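Local coordinates for ATP-citrate lyase beta-subunit (Chlorobium limicola, PDB 6HXJ), which probably serves as one of the two kinds of subunit of an ATP-dependent enzyme that cleaves citrate, with CoA, to acetyl-CoA and oxaloacetate, at residues Q239-V251 with G293-T306. Residues are numbered along the deposited sequence; the frame is centred on the assembly and turned at random.
Sequences QIMEIDSRIKGSV and GDPADWAVEALTET. With COA (coenzyme A), chain B.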
loop_
_atom_site.group_PDB
_atom_site.type_symbol
_atom_site.label_atom_id
_atom_site.label_comp_id
_atom_site.label_asym_id
_atom_site.label_seq_id
_atom_site.Cartn_x
_atom_site.Cartn_y
_atom_site.Cartn_z
ATOM N N GLN A 239 -6.035 3.385 55.034
ATOM C CA GLN A 239 -5.181 3.096 53.886
ATOM C C GLN A 239 -5.616 1.806 53.168
ATOM O O GLN A 239 -5.676 1.776 51.938
ATOM C CB GLN A 239 -3.705 3.073 54.292
ATOM C CG GLN A 239 -3.135 4.467 54.545
ATOM C CD GLN A 239 -2.546 5.162 53.309
ATOM O OE1 GLN A 239 -2.717 4.734 52.152
ATOM N NE2 GLN A 239 -1.843 6.273 53.535
ATOM N N ILE A 240 -5.980 0.770 53.950
ATOM C CA ILE A 240 -6.450 -0.521 53.444
ATOM C C ILE A 240 -7.817 -0.381 52.745
ATOM O O ILE A 240 -8.013 -1.045 51.726
ATOM C CB ILE A 240 -6.429 -1.623 54.551
ATOM C CG1 ILE A 240 -5.015 -1.802 55.179
ATOM C CG2 ILE A 240 -6.990 -2.978 54.086
ATOM C CD1 ILE A 240 -3.809 -2.351 54.243
ATOM N N MET A 241 -8.745 0.476 53.277
ATOM C CA MET A 241 -10.081 0.749 52.712
ATOM C C MET A 241 -9.966 1.474 51.358
ATOM O O MET A 241 -10.798 1.267 50.466
ATOM C CB MET A 241 -10.938 1.611 53.652
ATOM C CG MET A 241 -11.290 0.972 54.958
ATOM S SD MET A 241 -12.471 2.016 55.866
ATOM C CE MET A 241 -14.063 1.783 54.859
ATOM N N GLU A 242 -8.947 2.334 51.217
ATOM C CA GLU A 242 -8.651 3.084 49.999
ATOM C C GLU A 242 -8.201 2.083 48.921
ATOM O O GLU A 242 -8.695 2.102 47.783
ATOM C CB GLU A 242 -7.551 4.139 50.324
ATOM C CG GLU A 242 -6.931 4.868 49.132
ATOM C CD GLU A 242 -5.443 5.187 49.209
ATOM O OE1 GLU A 242 -4.767 5.078 48.158
ATOM O OE2 GLU A 242 -4.953 5.553 50.303
ATOM N N ILE A 243 -7.270 1.194 49.323
ATOM C CA ILE A 243 -6.727 0.140 48.471
ATOM C C ILE A 243 -7.865 -0.744 47.934
ATOM O O ILE A 243 -7.914 -0.988 46.736
ATOM C CB ILE A 243 -5.593 -0.672 49.166
ATOM C CG1 ILE A 243 -4.328 0.196 49.309
ATOM C CG2 ILE A 243 -5.245 -1.927 48.334
ATOM C CD1 ILE A 243 -3.402 -0.220 50.378
ATOM N N ASP A 244 -8.802 -1.160 48.813
ATOM C CA ASP A 244 -9.951 -1.999 48.483
ATOM C C ASP A 244 -10.877 -1.341 47.465
ATOM O O ASP A 244 -11.236 -1.997 46.490
ATOM C CB ASP A 244 -10.715 -2.427 49.755
ATOM C CG ASP A 244 -11.700 -3.586 49.640
ATOM O OD1 ASP A 244 -12.007 -4.005 48.498
ATOM O OD2 ASP A 244 -12.184 -4.057 50.690
ATOM N N SER A 245 -11.256 -0.066 47.675
ATOM C CA SER A 245 -12.150 0.657 46.765
ATOM C C SER A 245 -11.621 0.709 45.318
ATOM O O SER A 245 -12.390 0.538 44.367
ATOM C CB SER A 245 -12.421 2.062 47.295
ATOM O OG SER A 245 -11.234 2.834 47.339
ATOM N N ARG A 246 -10.301 0.916 45.176
ATOM C CA ARG A 246 -9.605 0.998 43.898
ATOM C C ARG A 246 -9.514 -0.361 43.204
ATOM O O ARG A 246 -9.488 -0.394 41.985
ATOM C CB ARG A 246 -8.200 1.615 44.092
ATOM C CG ARG A 246 -8.227 3.111 44.449
ATOM C CD ARG A 246 -6.923 3.615 45.059
ATOM N NE ARG A 246 -5.952 4.063 44.053
ATOM C CZ ARG A 246 -4.841 3.404 43.726
ATOM N NH1 ARG A 246 -4.538 2.257 44.326
ATOM N NH2 ARG A 246 -4.019 3.891 42.802
ATOM N N ILE A 247 -9.471 -1.473 43.960
ATOM C CA ILE A 247 -9.272 -2.818 43.401
ATOM C C ILE A 247 -10.565 -3.621 43.218
ATOM O O ILE A 247 -11.507 -3.454 43.985
ATOM C CB ILE A 247 -8.196 -3.661 44.159
ATOM C CG1 ILE A 247 -8.632 -4.074 45.571
ATOM C CG2 ILE A 247 -6.842 -2.976 44.173
ATOM C CD1 ILE A 247 -8.057 -5.412 46.016
ATOM N N LYS A 248 -10.571 -4.552 42.227
ATOM C CA LYS A 248 -11.707 -5.430 41.931
ATOM C C LYS A 248 -11.880 -6.494 43.014
ATOM O O LYS A 248 -13.024 -6.839 43.362
ATOM C CB LYS A 248 -11.607 -6.021 40.526
ATOM C CG LYS A 248 -12.210 -5.108 39.462
ATOM C CD LYS A 248 -11.673 -5.413 38.076
ATOM C CE LYS A 248 -11.778 -4.237 37.117
ATOM N NZ LYS A 248 -11.103 -4.511 35.813
ATOM N N GLY A 249 -10.752 -6.926 43.601
ATOM C CA GLY A 249 -10.770 -7.853 44.730
ATOM C C GLY A 249 -11.170 -7.170 46.031
ATOM O O GLY A 249 -11.751 -6.075 46.034
ATOM N N SER A 250 -10.822 -7.791 47.158
ATOM C CA SER A 250 -11.145 -7.249 48.479
ATOM C C SER A 250 -9.999 -7.395 49.490
ATOM O O SER A 250 -9.396 -8.464 49.609
ATOM C CB SER A 250 -12.436 -7.880 49.009
ATOM O OG SER A 250 -12.745 -7.491 50.340
ATOM N N VAL A 251 -9.697 -6.294 50.197
ATOM C CA VAL A 251 -8.707 -6.224 51.281
ATOM C C VAL A 251 -9.318 -5.464 52.470
ATOM O O VAL A 251 -9.797 -4.342 52.317
ATOM C CB VAL A 251 -7.285 -5.738 50.916
ATOM C CG1 VAL A 251 -6.512 -6.783 50.121
ATOM C CG2 VAL A 251 -7.300 -4.385 50.215
ATOM N N GLY A 293 -11.357 -12.624 46.590
ATOM C CA GLY A 293 -11.763 -12.276 45.236
ATOM C C GLY A 293 -10.613 -12.025 44.290
ATOM O O GLY A 293 -10.708 -11.137 43.435
ATOM N N ASP A 294 -9.525 -12.826 44.436
ATOM C CA ASP A 294 -8.273 -12.730 43.653
ATOM C C ASP A 294 -7.748 -11.276 43.643
ATOM O O ASP A 294 -7.797 -10.598 42.606
ATOM C CB ASP A 294 -8.422 -13.331 42.226
ATOM C CG ASP A 294 -7.114 -13.762 41.554
ATOM O OD1 ASP A 294 -6.037 -13.724 42.234
ATOM O OD2 ASP A 294 -7.164 -14.169 40.361
ATOM N N PRO A 295 -7.388 -10.731 44.824
ATOM C CA PRO A 295 -6.909 -9.351 44.839
ATOM C C PRO A 295 -5.506 -9.262 44.211
ATOM O O PRO A 295 -4.825 -10.288 44.031
ATOM C CB PRO A 295 -6.967 -8.976 46.323
ATOM C CG PRO A 295 -6.784 -10.251 47.048
ATOM C CD PRO A 295 -7.239 -11.364 46.155
ATOM N N ALA A 296 -5.109 -8.038 43.798
ATOM C CA ALA A 296 -3.814 -7.754 43.163
ATOM C C ALA A 296 -2.681 -7.961 44.163
ATOM O O ALA A 296 -2.862 -7.677 45.354
ATOM C CB ALA A 296 -3.800 -6.345 42.633
ATOM N N ASP A 297 -1.547 -8.486 43.701
ATOM C CA ASP A 297 -0.424 -8.783 44.625
ATOM C C ASP A 297 -0.048 -7.539 45.425
ATOM O O ASP A 297 0.072 -7.652 46.649
ATOM C CB ASP A 297 0.791 -9.330 43.884
ATOM C CG ASP A 297 0.966 -8.700 42.523
ATOM O OD1 ASP A 297 0.103 -7.906 42.147
ATOM O OD2 ASP A 297 1.959 -9.018 41.860
ATOM N N TRP A 298 0.140 -6.404 44.754
ATOM C CA TRP A 298 0.535 -5.198 45.495
ATOM C C TRP A 298 -0.393 -4.897 46.686
ATOM O O TRP A 298 0.102 -4.534 47.746
ATOM C CB TRP A 298 0.677 -4.014 44.554
ATOM C CG TRP A 298 -0.579 -3.623 43.853
ATOM C CD1 TRP A 298 -1.008 -4.040 42.628
ATOM C CD2 TRP A 298 -1.556 -2.685 44.326
ATOM N NE1 TRP A 298 -2.184 -3.407 42.297
ATOM C CE2 TRP A 298 -2.541 -2.564 43.322
ATOM C CE3 TRP A 298 -1.689 -1.924 45.504
ATOM C CZ2 TRP A 298 -3.643 -1.705 43.454
ATOM C CZ3 TRP A 298 -2.771 -1.066 45.628
ATOM C CH2 TRP A 298 -3.740 -0.970 44.616
ATOM N N ALA A 299 -1.715 -5.060 46.511
ATOM C CA ALA A 299 -2.688 -4.829 47.580
ATOM C C ALA A 299 -2.479 -5.832 48.733
ATOM O O ALA A 299 -2.620 -5.487 49.911
ATOM C CB ALA A 299 -4.097 -4.943 47.014
ATOM N N VAL A 300 -2.140 -7.073 48.366
ATOM C CA VAL A 300 -1.866 -8.166 49.293
ATOM C C VAL A 300 -0.556 -7.833 50.012
ATOM O O VAL A 300 -0.488 -8.018 51.218
ATOM C CB VAL A 300 -1.805 -9.541 48.593
ATOM C CG1 VAL A 300 -1.498 -10.655 49.579
ATOM C CG2 VAL A 300 -3.107 -9.846 47.860
ATOM N N GLU A 301 0.459 -7.309 49.278
ATOM C CA GLU A 301 1.757 -6.893 49.815
ATOM C C GLU A 301 1.538 -5.740 50.804
ATOM O O GLU A 301 2.135 -5.737 51.889
ATOM C CB GLU A 301 2.699 -6.485 48.663
ATOM C CG GLU A 301 4.139 -6.218 49.057
ATOM C CD GLU A 301 5.084 -5.948 47.898
ATOM O OE1 GLU A 301 6.260 -5.614 48.174
ATOM O OE2 GLU A 301 4.671 -6.112 46.724
ATOM N N ALA A 302 0.632 -4.801 50.445
ATOM C CA ALA A 302 0.266 -3.652 51.264
ATOM C C ALA A 302 -0.311 -4.146 52.599
ATOM O O ALA A 302 0.088 -3.663 53.671
ATOM C CB ALA A 302 -0.756 -2.803 50.519
ATOM N N LEU A 303 -1.205 -5.181 52.512
ATOM C CA LEU A 303 -1.862 -5.803 53.666
ATOM C C LEU A 303 -0.868 -6.534 54.563
ATOM O O LEU A 303 -0.904 -6.348 55.781
ATOM C CB LEU A 303 -3.001 -6.728 53.224
ATOM C CG LEU A 303 -4.017 -7.196 54.318
ATOM C CD1 LEU A 303 -4.473 -6.051 55.240
ATOM C CD2 LEU A 303 -5.232 -7.817 53.694
ATOM N N THR A 304 0.038 -7.330 53.949
ATOM C CA THR A 304 1.101 -8.081 54.627
ATOM C C THR A 304 1.967 -7.119 55.416
ATOM O O THR A 304 2.165 -7.347 56.602
ATOM C CB THR A 304 1.943 -8.902 53.612
ATOM O OG1 THR A 304 1.082 -9.737 52.848
ATOM C CG2 THR A 304 3.025 -9.743 54.268
ATOM N N GLU A 305 2.439 -6.034 54.767
ATOM C CA GLU A 305 3.294 -5.003 55.345
ATOM C C GLU A 305 2.682 -4.385 56.605
ATOM O O GLU A 305 3.350 -4.350 57.640
ATOM C CB GLU A 305 3.677 -3.965 54.289
ATOM C CG GLU A 305 4.816 -4.491 53.429
ATOM C CD GLU A 305 5.278 -3.627 52.270
ATOM O OE1 GLU A 305 5.242 -2.380 52.395
ATOM O OE2 GLU A 305 5.734 -4.205 51.256
ATOM N N THR A 306 1.388 -4.016 56.540
ATOM C CA THR A 306 0.604 -3.450 57.644
ATOM C C THR A 306 0.587 -4.398 58.868
ATOM O O THR A 306 0.791 -3.946 60.002
ATOM C CB THR A 306 -0.841 -3.167 57.144
ATOM O OG1 THR A 306 -0.817 -2.426 55.928
ATOM C CG2 THR A 306 -1.709 -2.449 58.167
HETATM N N1A COA B . -5.515 1.659 28.440
HETATM C C2A COA B . -6.037 2.016 29.616
HETATM N N3A COA B . -6.757 1.280 30.464
HETATM C C4A COA B . -6.961 0.043 29.983
HETATM C C5A COA B . -6.504 -0.459 28.776
HETATM C C6A COA B . -5.713 0.400 27.991
HETATM N N6A COA B . -5.065 0.007 26.898
HETATM N N7A COA B . -6.916 -1.774 28.603
HETATM C C8A COA B . -7.580 -2.038 29.703
HETATM N N9A COA B . -7.655 -0.984 30.577
HETATM C C1B COA B . -8.375 -0.935 31.847
HETATM C C2B COA B . -9.876 -1.216 31.730
HETATM O O2B COA B . -10.617 -0.054 31.362
HETATM C C3B COA B . -10.166 -1.800 33.113
HETATM O O3B COA B . -10.282 -0.737 34.083
HETATM P P3B COA B . -11.612 -0.222 34.878
HETATM O O7A COA B . -11.143 -0.039 36.338
HETATM O O8A COA B . -12.690 -1.308 34.883
HETATM O O9A COA B . -12.062 1.049 34.263
HETATM C C4B COA B . -8.893 -2.578 33.451
HETATM O O4B COA B . -7.842 -1.930 32.703
HETATM C C5B COA B . -8.874 -4.064 33.171
HETATM O O5B COA B . -10.061 -4.448 32.433
HETATM P P1A COA B . -10.275 -4.986 30.891
HETATM O O1A COA B . -11.308 -4.257 30.103
HETATM O O2A COA B . -8.927 -5.130 30.178
HETATM O O3A COA B . -10.796 -6.437 31.291
HETATM P P2A COA B . -10.070 -7.811 31.636
HETATM O O4A COA B . -10.050 -7.941 33.190
HETATM O O5A COA B . -10.679 -8.898 30.844
HETATM O O6A COA B . -8.541 -7.644 31.168
#
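I243 lies over two alanines of the antiparallel helix 297-306: its CG2 methyl meets A299 CB at 3.5 Å, while CD1 reaches A302 CB. These alanines present single methyls, small enough for a branched side chain to settle against the helix. The short segments of the two helices run at 168°, their axes 10.6 Å apart. At one end I240 CD1 touches L303 CD1 and meets T306 OG1 tip to tip at 3.4 Å. T306 OG1 donates a hydrogen bond to A302 O from a position tilted out of the carbonyl plane, so it can face a methyl without losing its partner. V251, on strand 250-255, outermost of the sheet within this chain, adds its CG1, which slides past L303 CD2 at 3.9 Å.

Both helices cover the same face of the mixed sheet in a flavodoxin-like domain of the succinyl-CoA synthetase family, its parallel strands in the order 2-1-3-4-5, with strand 250-255 added antiparallel beside 287-292; F253 lies beneath I240, L303 and T306.

Toward the other end, W298 meets I243, R246 and I247: a chi1 of 62° swings its six-membered ring toward them, although its CB bond runs alongside the other segment. The ring nitrogen is hydrogen-bonded to the backbone of another protein chain. I247 CG2 comes within 3.5 Å of W298 CZ2, and its CD1 goes to P295 CB. R246 brings NH1 3.3 Å from W298 CH2, the guanidinium turned 71° from the ring plane, edge toward the indole.

Where the loops converge, G249 CA lies 4.1 Å from P295 CA; glycine, with no side chain, lets the two backbones come this close. The N-H of G293 is hydrogen-bonded to a citrate anion, probably from the crystallisation liquor. Beyond, the extended K248 carries NZ to 3.5 Å from C5B of coenzyme A.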